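Local coordinates for protein GCN5-related N-acetyltransferase (Streptococcus suis, PDB 3G3S) that probably transfers an acetyl group from acetyl-CoA to an amine, as a member of the GCN5-related N-acetyltransferase family, at residues Y100-D105 and L235-D240. Residues are numbered along the deposited sequence; the frame is centred on the assembly and turned at random. Where two conformers were deposited one is given.
Sequences YATKKD and LGYELD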
ATOM      1  N   TYR A 100       0.092  -3.556  26.264  1.00 24.89           N
ATOM      2  CA  TYR A 100       1.539  -3.582  26.117  1.00 23.83           C
ATOM      3  C   TYR A 100       1.934  -3.797  24.659  1.00 22.40           C
ATOM      4  O   TYR A 100       1.688  -4.848  24.078  1.00 24.32           O
ATOM      5  CB  TYR A 100       2.137  -4.676  27.041  1.00 25.03           C
ATOM      6  CG  TYR A 100       1.739  -4.443  28.501  1.00 21.88           C
ATOM      7  CD1 TYR A 100       0.544  -4.938  28.983  1.00 22.61           C
ATOM      8  CD2 TYR A 100       2.540  -3.690  29.383  1.00 19.74           C
ATOM      9  CE1 TYR A 100       0.124  -4.709  30.292  1.00 27.80           C
ATOM     10  CE2 TYR A 100       2.124  -3.465  30.708  1.00 24.31           C
ATOM     11  CZ  TYR A 100       0.904  -3.971  31.137  1.00 25.39           C
ATOM     12  OH  TYR A 100       0.461  -3.802  32.415  1.00 30.51           O
ATOM     13  N   ALA A 101       2.562  -2.777  24.088  1.00 20.88           N
ATOM     14  CA  ALA A 101       3.035  -2.826  22.742  1.00 19.47           C
ATOM     15  C   ALA A 101       4.356  -3.594  22.769  1.00 19.85           C
ATOM     16  O   ALA A 101       5.074  -3.538  23.750  1.00 22.96           O
ATOM     17  CB  ALA A 101       3.276  -1.439  22.241  1.00 19.70           C
ATOM     18  N   THR A 102       4.664  -4.249  21.676  1.00 22.56           N
ATOM     19  CA  THR A 102       5.942  -4.956  21.542  1.00 24.13           C
ATOM     20  C   THR A 102       6.708  -4.329  20.378  1.00 26.06           C
ATOM     21  O   THR A 102       6.135  -3.669  19.513  1.00 26.42           O
ATOM     22  CB  THR A 102       5.739  -6.485  21.346  1.00 22.84           C
ATOM     23  OG1 THR A 102       5.167  -6.761  20.058  1.00 22.67           O
ATOM     24  CG2 THR A 102       4.849  -7.076  22.474  1.00 27.57           C
ATOM     25  N   LYS A 103       8.029  -4.522  20.386  1.00 27.36           N
ATOM     26  CA  LYS A 103       8.895  -4.003  19.354  1.00 26.16           C
ATOM     27  C   LYS A 103       8.574  -4.748  18.080  1.00 25.70           C
ATOM     28  O   LYS A 103       8.259  -5.938  18.126  1.00 27.07           O
ATOM     29  CB  LYS A 103      10.365  -4.183  19.751  1.00 26.94           C
ATOM     30  CG  LYS A 103      10.741  -3.365  20.966  1.00 33.32           C
ATOM     31  CD  LYS A 103      12.250  -3.330  21.214  1.00 38.38           C
ATOM     32  CE  LYS A 103      12.562  -2.495  22.457  1.00 46.79           C
ATOM     33  NZ  LYS A 103      14.015  -2.438  22.779  1.00 55.10           N
ATOM     34  N   LYS A 104       8.640  -4.049  16.950  1.00 26.97           N
ATOM     35  CA  LYS A 104       8.357  -4.637  15.646  1.00 26.48           C
ATOM     36  C   LYS A 104       9.575  -5.180  14.905  1.00 26.78           C
ATOM     37  O   LYS A 104       9.450  -5.545  13.741  1.00 30.23           O
ATOM     38  CB  LYS A 104       7.637  -3.621  14.762  1.00 25.53           C
ATOM     39  CG  LYS A 104       6.352  -3.058  15.405  1.00 23.61           C
ATOM     40  CD  LYS A 104       5.416  -4.171  15.816  1.00 22.08           C
ATOM     41  CE  LYS A 104       4.235  -3.704  16.672  1.00 21.38           C
ATOM     42  NZ  LYS A 104       3.552  -4.925  17.258  1.00 16.80           N
ATOM     43  N   ASP A 105      10.721  -5.250  15.570  1.00 31.20           N
ATOM     44  CA  ASP A 105      11.981  -5.764  14.962  1.00 32.27           C
ATOM     45  C   ASP A 105      12.401  -7.126  15.524  1.00 33.21           C
ATOM     46  O   ASP A 105      13.600  -7.449  15.626  1.00 34.07           O
ATOM     47  CB  ASP A 105      13.116  -4.752  15.191  1.00 31.95           C
ATOM     48  CG  ASP A 105      13.394  -4.507  16.659  1.00 36.10           C
ATOM     49  OD1 ASP A 105      12.728  -5.123  17.517  1.00 43.03           O
ATOM     50  OD2 ASP A 105      14.280  -3.678  16.959  1.00 54.32           O
ATOM     51  N   LEU A 235       7.577 -16.239  23.222  1.00 28.74           N
ATOM     52  CA  LEU A 235       7.621 -16.458  21.773  1.00 27.69           C
ATOM     53  C   LEU A 235       8.684 -15.641  21.072  1.00 27.35           C
ATOM     54  O   LEU A 235       8.870 -15.782  19.875  1.00 31.11           O
ATOM     55  CB  LEU A 235       6.252 -16.175  21.150  1.00 28.77           C
ATOM     56  CG  LEU A 235       5.134 -17.128  21.596  1.00 28.89           C
ATOM     57  CD1 LEU A 235       3.798 -16.583  21.186  1.00 24.22           C
ATOM     58  CD2 LEU A 235       5.328 -18.540  21.038  1.00 21.00           C
ATOM     59  N   GLY A 236       9.333 -14.738  21.797  1.00 28.39           N
ATOM     60  CA  GLY A 236      10.444 -13.948  21.256  1.00 28.81           C
ATOM     61  C   GLY A 236      10.230 -12.464  21.171  1.00 28.45           C
ATOM     62  O   GLY A 236      11.160 -11.743  20.854  1.00 28.59           O
ATOM     63  N   TYR A 237       9.010 -11.994  21.425  1.00 27.85           N
ATOM     64  CA  TYR A 237       8.746 -10.564  21.357  1.00 27.27           C
ATOM     65  C   TYR A 237       9.371  -9.853  22.553  1.00 27.42           C
ATOM     66  O   TYR A 237       9.615 -10.458  23.604  1.00 31.07           O
ATOM     67  CB  TYR A 237       7.229 -10.297  21.286  1.00 24.53           C
ATOM     68  CG  TYR A 237       6.550 -10.893  20.082  1.00 24.97           C
ATOM     69  CD1 TYR A 237       6.480 -10.188  18.897  1.00 18.97           C
ATOM     70  CD2 TYR A 237       5.944 -12.138  20.132  1.00 20.43           C
ATOM     71  CE1 TYR A 237       5.893 -10.723  17.787  1.00 13.19           C
ATOM     72  CE2 TYR A 237       5.303 -12.663  19.033  1.00 24.24           C
ATOM     73  CZ  TYR A 237       5.253 -11.939  17.857  1.00 12.38           C
ATOM     74  OH  TYR A 237       4.671 -12.463  16.720  1.00 18.39           O
ATOM     75  N   GLU A 238       9.664  -8.572  22.392  0.60 28.52           N
ATOM     76  CA  GLU A 238      10.177  -7.763  23.478  0.60 28.48           C
ATOM     77  C   GLU A 238       9.266  -6.577  23.651  0.60 28.18           C
ATOM     78  O   GLU A 238       8.776  -6.000  22.673  0.60 30.77           O
ATOM     79  CB  GLU A 238      11.588  -7.277  23.205  0.60 28.12           C
ATOM     80  CG  GLU A 238      12.603  -8.402  23.261  0.60 33.77           C
ATOM     81  CD  GLU A 238      14.014  -7.940  23.002  0.60 37.45           C
ATOM     82  OE1 GLU A 238      14.253  -6.714  23.014  0.60 36.26           O
ATOM     83  OE2 GLU A 238      14.886  -8.822  22.789  0.60 47.24           O
ATOM     84  N   LEU A 239       9.055  -6.218  24.905  1.00 27.71           N
ATOM     85  CA  LEU A 239       8.209  -5.099  25.269  1.00 28.08           C
ATOM     86  C   LEU A 239       8.742  -3.798  24.686  1.00 31.17           C
ATOM     87  O   LEU A 239       9.962  -3.562  24.693  1.00 32.01           O
ATOM     88  CB  LEU A 239       8.162  -4.962  26.788  1.00 25.20           C
ATOM     89  CG  LEU A 239       7.456  -3.734  27.368  1.00 28.32           C
ATOM     90  CD1 LEU A 239       5.934  -3.780  27.172  1.00 24.90           C
ATOM     91  CD2 LEU A 239       7.792  -3.605  28.860  1.00 27.90           C
ATOM     92  N   ASP A 240       7.830  -2.988  24.144  1.00 30.23           N
ATOM     93  CA  ASP A 240       8.130  -1.647  23.679  1.00 29.57           C
ATOM     94  C   ASP A 240       7.737  -0.765  24.860  1.00 31.64           C
ATOM     95  O   ASP A 240       8.589  -0.249  25.579  1.00 32.13           O
ATOM     96  CB  ASP A 240       7.338  -1.317  22.405  1.00 29.37           C
ATOM     97  CG  ASP A 240       7.510   0.144  21.940  1.00 31.14           C
ATOM     98  OD1 ASP A 240       8.305   0.888  22.554  1.00 28.45           O
ATOM     99  OD2 ASP A 240       6.865   0.536  20.932  1.00 31.08           O
TER
HETATM  100  O   HOH W   1       6.062  -0.973  19.074  1.00 21.84           O
HETATM  101  O   HOH W   2       9.490  -7.691  19.470  1.00 21.37           O
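Thr-102 and Leu-239 face each other as a non-hydrogen-bonded antiparallel pair, and the meeting illustrates how a β-pairing begins where the end of one strand, 94-102, meets the start of another, 239-248. Backbone hydrogen bonds flank that pair. Lys-103 N donates to Glu-238 O at 2.8 Å, almost in line with the C=O bond, whereas Asp-240 N reaches Ala-101 O from a direction tilted 34° out of the carbonyl plane. The side chains of the central pair diverge and find different neighbours. Thr-102 sets CG2 anti to its carbonyl carbon, which puts OG1 between backbone N and carbonyl carbon (chi1 69°); this hydroxyl lies obliquely to the ring of Tyr-237, 3.8 Å from CD1, and is hydrogen-bonded to Trp-221 O. The Tyr-237 ring is edge-to-face with Phe-108 and meets Trp-221 with planes at about 45°, its OH hydrogen-bonded to Pro-219 O on strand 218-223. Leu-239 starts away from the partner strand, but CD1 returns to within 3.5 Å of Ala-101 O and meets Tyr-100 CB and the ring edge near CD2. Lys-103, extended beyond CG, runs its methylenes alongside the opposite backbone, CE lying 3.6 Å from Leu-239 O; in the Glu-238 conformer considered, NZ is 4.3 Å from OE1, beyond a salt bridge. OD2 of Asp-240 accepts a hydrogen bond from a water that also donates to Thr-102 O, while a second water joins Lys-103 O to Glu-238 N. Within 235-240, Gly-236 follows helix 226-235 in a Schellman motif, and the chain then enters the central GNAT sheet between strands 94-102 and 73-77. Any Lys-103 to Glu-238 attraction in that conformer is probably weak, so direct backbone hydrogen bonds and water bridges carry the pairing.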